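Long-range contacts in E3 ubiquitin-protein ligase RNF31 (Mus musculus, PDB 5Y3T), which transfers ubiquitin to target proteins as a RING-type E3 ligase, this portion carrying a UBA domain pair that probably binds partner proteins such as HOIL-1: residues L50-A58 against A76-L87; L60-F71 against V91-R99. One frame throughout, in Å; residues are numbered along the deposited sequence.

Contact 1 of 2, residues L50-A58 against A76-L87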
# COMPACT_ATOMS: atom_id res chain seq x y z
N LEU B 50 6.63 20.24 11.76
CA LEU B 50 6.64 18.97 11.03
C LEU B 50 8.00 18.64 10.41
O LEU B 50 8.55 17.54 10.62
CB LEU B 50 5.57 18.93 9.94
CG LEU B 50 5.42 17.60 9.17
CD1 LEU B 50 5.21 16.40 10.10
CD2 LEU B 50 4.29 17.73 8.14
N SER B 51 8.54 19.60 9.67
CA SER B 51 9.80 19.42 8.96
C SER B 51 10.96 19.02 9.87
O SER B 51 11.89 18.38 9.40
CB SER B 51 10.18 20.68 8.17
OG SER B 51 10.73 21.63 9.06
N TYR B 52 10.93 19.40 11.15
CA TYR B 52 12.01 19.01 12.08
C TYR B 52 11.84 17.55 12.44
O TYR B 52 12.83 16.83 12.56
CB TYR B 52 12.04 19.85 13.38
CG TYR B 52 12.43 21.32 13.25
CD1 TYR B 52 13.22 21.80 12.19
CD2 TYR B 52 12.04 22.24 14.25
CE1 TYR B 52 13.57 23.14 12.10
CE2 TYR B 52 12.40 23.58 14.17
CZ TYR B 52 13.16 24.02 13.10
OH TYR B 52 13.51 25.33 13.00
N VAL B 53 10.59 17.13 12.65
CA VAL B 53 10.28 15.72 12.90
C VAL B 53 10.63 14.84 11.69
O VAL B 53 11.30 13.85 11.87
CB VAL B 53 8.82 15.48 13.30
CG1 VAL B 53 8.57 13.99 13.51
CG2 VAL B 53 8.48 16.30 14.55
N LEU B 54 10.25 15.25 10.47
CA LEU B 54 10.56 14.44 9.26
C LEU B 54 12.05 14.35 9.01
O LEU B 54 12.56 13.28 8.64
CB LEU B 54 9.78 14.93 8.02
CG LEU B 54 8.24 14.91 8.24
CD1 LEU B 54 7.40 15.47 7.09
CD2 LEU B 54 7.77 13.51 8.57
N GLU B 55 12.75 15.45 9.29
CA GLU B 55 14.21 15.48 9.24
C GLU B 55 14.80 14.40 10.16
O GLU B 55 15.73 13.69 9.76
CB GLU B 55 14.67 16.92 9.56
CG GLU B 55 16.16 17.27 9.56
CD GLU B 55 16.38 18.77 9.86
OE1 GLU B 55 16.99 19.14 10.90
OE2 GLU B 55 15.89 19.60 9.05
N MET B 56 14.22 14.24 11.35
CA MET B 56 14.69 13.27 12.35
C MET B 56 14.40 11.85 11.91
O MET B 56 15.24 10.95 12.07
CB MET B 56 14.04 13.56 13.73
CG MET B 56 14.28 12.53 14.87
SD MET B 56 13.81 13.10 16.54
CE MET B 56 12.12 13.64 16.21
N VAL B 57 13.20 11.65 11.35
CA VAL B 57 12.80 10.32 10.83
C VAL B 57 13.79 9.79 9.79
O VAL B 57 14.18 8.61 9.86
CB VAL B 57 11.34 10.36 10.31
CG1 VAL B 57 10.95 9.10 9.55
CG2 VAL B 57 10.37 10.60 11.47
N ALA B 58 14.23 10.68 8.88
CA ALA B 58 15.20 10.32 7.81
C ALA B 58 16.59 10.01 8.31
O ALA B 58 17.22 9.04 7.84
CB ALA B 58 15.27 11.42 6.73
N ALA B 76 9.96 9.74 4.57
CA ALA B 76 9.83 9.96 6.00
C ALA B 76 8.40 10.28 6.33
O ALA B 76 7.86 9.73 7.30
CB ALA B 76 10.75 11.09 6.46
N ARG B 77 7.80 11.16 5.51
CA ARG B 77 6.44 11.67 5.69
C ARG B 77 5.45 10.55 5.58
O ARG B 77 4.56 10.41 6.42
CB ARG B 77 6.10 12.75 4.61
CG ARG B 77 4.72 13.39 4.68
CD ARG B 77 4.45 14.43 3.57
NE ARG B 77 3.06 14.95 3.60
CZ ARG B 77 1.98 14.44 2.95
NH1 ARG B 77 2.06 13.37 2.15
NH2 ARG B 77 0.76 15.01 3.09
N LYS B 78 5.60 9.76 4.53
CA LYS B 78 4.68 8.66 4.27
C LYS B 78 4.68 7.71 5.49
O LYS B 78 3.62 7.34 5.98
CB LYS B 78 5.08 7.98 2.97
CG LYS B 78 4.15 6.88 2.49
CD LYS B 78 4.37 6.54 0.99
CE LYS B 78 5.82 6.66 0.44
NZ LYS B 78 6.88 5.72 0.97
N ALA B 79 5.87 7.41 6.03
CA ALA B 79 6.01 6.53 7.21
C ALA B 79 5.43 7.15 8.49
O ALA B 79 4.64 6.54 9.20
CB ALA B 79 7.46 6.11 7.40
N TRP B 80 5.86 8.36 8.80
CA TRP B 80 5.27 9.16 9.87
C TRP B 80 3.74 9.11 9.84
O TRP B 80 3.09 8.83 10.83
CB TRP B 80 5.81 10.59 9.75
CG TRP B 80 5.02 11.65 10.43
CD1 TRP B 80 4.09 12.51 9.89
CD2 TRP B 80 5.12 11.99 11.78
NE1 TRP B 80 3.58 13.37 10.85
CE2 TRP B 80 4.20 13.06 12.02
CE3 TRP B 80 5.89 11.50 12.82
CZ2 TRP B 80 4.05 13.61 13.23
CZ3 TRP B 80 5.74 12.04 13.99
CH2 TRP B 80 4.82 13.09 14.21
N LEU B 81 3.18 9.33 8.69
CA LEU B 81 1.73 9.39 8.54
C LEU B 81 1.04 8.06 8.54
O LEU B 81 -0.09 7.99 9.00
CB LEU B 81 1.34 10.13 7.26
CG LEU B 81 1.59 11.64 7.23
CD1 LEU B 81 0.95 12.16 5.97
CD2 LEU B 81 1.00 12.36 8.44
N ASP B 82 1.65 7.00 8.01
CA ASP B 82 0.97 5.69 8.05
C ASP B 82 0.95 5.12 9.47
O ASP B 82 0.04 4.37 9.81
CB ASP B 82 1.57 4.70 7.05
CG ASP B 82 1.37 5.16 5.59
OD1 ASP B 82 0.48 6.00 5.26
OD2 ASP B 82 2.15 4.67 4.76
N ARG B 83 1.88 5.57 10.33
CA ARG B 83 1.91 5.15 11.69
C ARG B 83 1.41 6.25 12.60
O ARG B 83 1.68 6.26 13.80
CB ARG B 83 3.33 4.72 12.07
CG ARG B 83 3.89 3.61 11.19
CD ARG B 83 2.94 2.42 10.97
NE ARG B 83 2.42 1.86 12.22
CZ ARG B 83 1.41 1.00 12.34
NH1 ARG B 83 0.74 0.56 11.27
NH2 ARG B 83 1.07 0.57 13.54
N HIS B 84 0.64 7.18 12.05
CA HIS B 84 -0.04 8.15 12.92
C HIS B 84 0.84 8.86 13.94
O HIS B 84 0.39 9.12 15.04
CB HIS B 84 -1.22 7.49 13.63
CG HIS B 84 -2.34 7.17 12.71
ND1 HIS B 84 -3.48 6.50 13.11
CD2 HIS B 84 -2.50 7.43 11.38
CE1 HIS B 84 -4.28 6.35 12.08
NE2 HIS B 84 -3.72 6.93 11.02
N GLY B 85 2.05 9.21 13.55
CA GLY B 85 2.92 10.01 14.42
C GLY B 85 3.68 9.23 15.50
O GLY B 85 4.33 9.84 16.35
N ASN B 86 3.63 7.90 15.46
CA ASN B 86 4.49 7.12 16.34
C ASN B 86 5.91 7.12 15.78
O ASN B 86 6.17 6.45 14.79
CB ASN B 86 3.96 5.69 16.44
CG ASN B 86 4.74 4.84 17.42
OD1 ASN B 86 5.99 4.87 17.47
ND2 ASN B 86 4.02 4.03 18.17
N LEU B 87 6.84 7.83 16.44
CA LEU B 87 8.20 8.00 15.92
C LEU B 87 8.93 6.68 15.64
O LEU B 87 9.41 6.46 14.51
CB LEU B 87 9.07 8.87 16.83
CG LEU B 87 10.35 9.42 16.20
CD1 LEU B 87 10.07 9.98 14.83
CD2 LEU B 87 11.03 10.48 17.08
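V53 lays its CG1 methyl over one face of the W80 indole, 3.9 Å from the centroid of the six-membered ring, a CH-pi contact. The CA of G85 lies over the opposite face, offset toward the rim, while L50 CD1 comes in obliquely at 3.5 Å from W80 NE1 and L54 CD2 meets W80 CB at 3.7 Å. With CG anti to the backbone N (chi1 161°), W80 reaches across toward helix 42-64, where W45 packs on it too; Y36 of helix 27-37 meets it edge-to-face. Cutting the indole back to an alanine would probably open a gap among L50, V53 and L54 and leave Y36 without its aromatic mate. The short axes of 50-58 and 76-82 cross at 102°, consistent with the compact helical packing of UBA domains, and the backbones come nearest at L54 and A76, whose CB sits 3.6 Å from L54 O and 3.7 Å from V57 CG1. L87, opening the next helix, slides CD1 past V57 CG2 at 3.4 Å, and its other methyl, CD2, meets M56 CE at the more exposed margin. At the solvent side, R77 CB lies 3.9 Å from L54 CD1; the extended arginine carries its guanidinium on to a salt bridge with E29.

Contact 2 of 2, residues L60-F71 against V91-R99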
# COMPACT_ATOMS: atom_id res chain seq x y z
N LEU B 60 17.40 9.03 11.46
CA LEU B 60 17.29 7.77 12.24
C LEU B 60 17.09 6.57 11.33
O LEU B 60 17.69 5.52 11.56
CB LEU B 60 16.15 7.83 13.27
CG LEU B 60 16.19 8.93 14.33
CD1 LEU B 60 14.93 8.87 15.18
CD2 LEU B 60 17.43 8.85 15.20
N ALA B 61 16.29 6.73 10.27
CA ALA B 61 16.24 5.68 9.26
C ALA B 61 17.65 5.30 8.72
O ALA B 61 18.04 4.11 8.70
CB ALA B 61 15.33 6.11 8.14
N GLY B 62 18.43 6.32 8.30
CA GLY B 62 19.81 6.12 7.84
C GLY B 62 20.74 5.46 8.86
O GLY B 62 21.58 4.64 8.51
N GLN B 63 20.57 5.81 10.12
CA GLN B 63 21.28 5.16 11.21
C GLN B 63 20.90 3.70 11.45
O GLN B 63 21.77 2.88 11.73
CB GLN B 63 21.06 5.95 12.49
CG GLN B 63 21.79 7.28 12.42
CD GLN B 63 21.50 8.16 13.61
OE1 GLN B 63 20.91 7.72 14.61
NE2 GLN B 63 21.94 9.41 13.51
N GLN B 64 19.62 3.38 11.33
CA GLN B 64 19.16 2.03 11.67
C GLN B 64 19.55 1.03 10.64
O GLN B 64 19.90 -0.06 11.00
CB GLN B 64 17.66 2.01 12.00
CG GLN B 64 17.36 2.83 13.27
CD GLN B 64 18.00 2.25 14.54
OE1 GLN B 64 18.67 2.94 15.33
NE2 GLN B 64 17.81 0.96 14.72
N ASP B 65 19.54 1.38 9.36
CA ASP B 65 20.13 0.51 8.33
C ASP B 65 20.93 1.40 7.39
O ASP B 65 20.37 1.96 6.45
CB ASP B 65 19.06 -0.30 7.60
CG ASP B 65 19.66 -1.42 6.70
OD1 ASP B 65 20.87 -1.39 6.41
OD2 ASP B 65 18.92 -2.33 6.27
N PRO B 66 22.25 1.55 7.65
CA PRO B 66 23.09 2.40 6.79
C PRO B 66 23.46 1.78 5.41
O PRO B 66 23.98 2.49 4.55
CB PRO B 66 24.33 2.67 7.66
CG PRO B 66 24.22 1.77 8.86
CD PRO B 66 23.07 0.84 8.64
N GLU B 67 23.14 0.51 5.19
CA GLU B 67 23.20 -0.11 3.85
C GLU B 67 22.17 0.48 2.83
O GLU B 67 22.33 0.28 1.63
CB GLU B 67 22.95 -1.65 3.88
CG GLU B 67 23.62 -2.51 4.97
CD GLU B 67 25.12 -2.68 4.80
OE1 GLU B 67 25.81 -1.70 4.44
OE2 GLU B 67 25.61 -3.80 5.05
N LEU B 68 21.13 1.17 3.30
CA LEU B 68 19.97 1.49 2.48
C LEU B 68 20.00 2.86 1.83
O LEU B 68 19.01 3.31 1.22
CB LEU B 68 18.70 1.32 3.32
CG LEU B 68 18.42 -0.15 3.62
CD1 LEU B 68 17.19 -0.30 4.50
CD2 LEU B 68 18.27 -0.94 2.32
N GLY B 69 21.13 3.54 1.95
CA GLY B 69 21.25 4.82 1.31
C GLY B 69 20.50 5.82 2.13
O GLY B 69 20.17 5.58 3.29
N ALA B 70 20.18 6.92 1.48
CA ALA B 70 19.69 8.10 2.14
C ALA B 70 18.20 8.15 1.90
O ALA B 70 17.74 7.92 0.79
CB ALA B 70 20.37 9.33 1.56
N PHE B 71 17.47 8.54 2.94
CA PHE B 71 16.02 8.63 2.93
C PHE B 71 15.56 10.04 2.60
O PHE B 71 16.15 11.03 3.08
CB PHE B 71 15.47 8.15 4.29
CG PHE B 71 15.83 6.69 4.58
CD1 PHE B 71 17.05 6.36 5.14
CD2 PHE B 71 14.94 5.66 4.23
CE1 PHE B 71 17.40 5.03 5.37
CE2 PHE B 71 15.29 4.33 4.44
CZ PHE B 71 16.51 4.01 5.01
N VAL B 91 9.97 5.22 11.91
CA VAL B 91 11.34 4.91 11.58
C VAL B 91 11.43 3.49 11.07
O VAL B 91 12.12 3.25 10.08
CB VAL B 91 12.31 5.14 12.79
CG1 VAL B 91 13.68 4.50 12.55
CG2 VAL B 91 12.47 6.63 13.05
N GLU B 92 10.77 2.56 11.75
CA GLU B 92 10.74 1.14 11.37
C GLU B 92 10.24 1.02 9.95
O GLU B 92 10.89 0.37 9.14
CB GLU B 92 9.80 0.29 12.27
CG GLU B 92 10.41 -0.57 13.40
CD GLU B 92 9.39 -0.93 14.53
OE1 GLU B 92 8.14 -0.96 14.36
OE2 GLU B 92 9.85 -1.18 15.66
N GLU B 93 9.08 1.63 9.68
CA GLU B 93 8.45 1.55 8.35
C GLU B 93 9.19 2.31 7.28
O GLU B 93 9.14 1.93 6.12
CB GLU B 93 6.97 2.03 8.36
CG GLU B 93 6.05 1.12 9.18
CD GLU B 93 6.26 -0.40 8.93
OE1 GLU B 93 6.07 -0.83 7.78
OE2 GLU B 93 6.57 -1.16 9.86
N CYS B 94 9.82 3.44 7.61
CA CYS B 94 10.60 4.19 6.61
C CYS B 94 11.74 3.30 6.02
O CYS B 94 11.92 3.15 4.80
CB CYS B 94 11.10 5.47 7.23
SG CYS B 94 12.05 6.51 6.12
N VAL B 95 12.43 2.65 6.95
CA VAL B 95 13.47 1.65 6.70
C VAL B 95 12.93 0.44 5.95
O VAL B 95 13.53 -0.01 4.96
CB VAL B 95 14.06 1.17 8.05
CG1 VAL B 95 14.90 -0.12 7.93
CG2 VAL B 95 14.86 2.29 8.68
N ARG B 96 11.81 -0.08 6.44
CA ARG B 96 11.18 -1.26 5.84
C ARG B 96 10.65 -1.02 4.45
O ARG B 96 10.89 -1.81 3.55
CB ARG B 96 10.07 -1.79 6.76
CG ARG B 96 10.65 -2.46 8.00
CD ARG B 96 9.61 -2.58 9.08
NE ARG B 96 10.12 -3.23 10.26
CZ ARG B 96 9.40 -3.70 11.27
NH1 ARG B 96 8.08 -3.63 11.29
NH2 ARG B 96 10.02 -4.29 12.27
N ALA B 97 9.93 0.07 4.25
CA ALA B 97 9.50 0.46 2.90
C ALA B 97 10.65 0.52 1.90
O ALA B 97 10.52 -0.02 0.82
CB ALA B 97 8.74 1.80 2.89
N ARG B 98 11.77 1.13 2.27
CA ARG B 98 12.89 1.25 1.36
C ARG B 98 13.61 -0.08 1.13
O ARG B 98 14.00 -0.35 0.01
CB ARG B 98 13.88 2.25 1.90
CG ARG B 98 15.10 2.44 1.01
CD ARG B 98 14.84 3.36 -0.19
NE ARG B 98 16.14 3.94 -0.35
CZ ARG B 98 16.51 5.20 -0.22
NH1 ARG B 98 15.67 6.23 -0.14
NH2 ARG B 98 17.79 5.43 -0.29
N ARG B 99 13.84 -0.85 2.20
CA ARG B 99 14.32 -2.24 2.09
C ARG B 99 13.50 -3.09 1.14
O ARG B 99 14.06 -3.81 0.32
CB ARG B 99 14.38 -2.94 3.46
CG ARG B 99 15.27 -4.17 3.46
CD ARG B 99 15.22 -4.95 4.76
NE ARG B 99 15.91 -4.23 5.81
CZ ARG B 99 15.43 -3.93 7.02
NH1 ARG B 99 14.20 -4.28 7.43
NH2 ARG B 99 16.20 -3.24 7.85
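A61 and V91 bring their CA atoms to 5.5 Å where helix 42-64 ends against helix 87-107, the short axes inclined at 63°; beyond D65 the chain continues to L68 beside R99 and then returns to F71 beside C94 and R98. Between the helices, A61 CB nestles against C94 SG and V95 CG2, while V91 splits its methyls, CG2 to L60 and CG1 to Q64. The same A61 methyl lies over the centre of the F71 ring. C94 SG approaches that ring obliquely, 3.6 Å from F71 CD2, in a sulfur-aromatic contact, and R98 CB touches F71 CE2 at the same distance. R98, bent at chi2 (80°) and chi3, swings its guanidinium back to the loop and grips one acceptor end-on: NH2 and NH1 reach A70 O at 2.7 and 2.8 Å, both from one face of the carbonyl plane. NH2 also makes a weak bond to L68 O, and NH1 has a salt bridge to E75, so the arginine fixes the loop's backbone while its charge is probably balanced from helix 73-82. Nearby, L68 CD1 packs 3.7 Å from V95 O and on R99 CB. R99 NH2 and D65 OD2 form a salt bridge whose hydrogen bond is long at 3.3 Å but nearly straight, meeting the oxygen on its anti side; R99 NH1 bonds to the backbone of another protein's chain. Packing of helix 42-64 on helix 87-107, with an arginine pinning the loop that leads to helix 73-82, is consistent with the compact helical bundles of UBA domains.

Overall arrangement
From the N terminus, past helices 2-22 and 27-37, helix 42-64 supplies a side to both contacts. Contact 1 closes a loop when helix 73-82 and the turn after it return to residues 50-58. Residues 60-71, the end of that helix and the connection beyond it, lie inside this loop, and their own partner, 91-99, comes only later on helix 87-107, so the two closures cross rather than nest. The centres are about 12 Å apart and the contacts touch directly: A79 CB lies 3.6 Å from C94 N, and A58 CB packs on F71 O. Together they tie three successive helices into one compact bundle, with helix 27-37 packed against the contact 1 side.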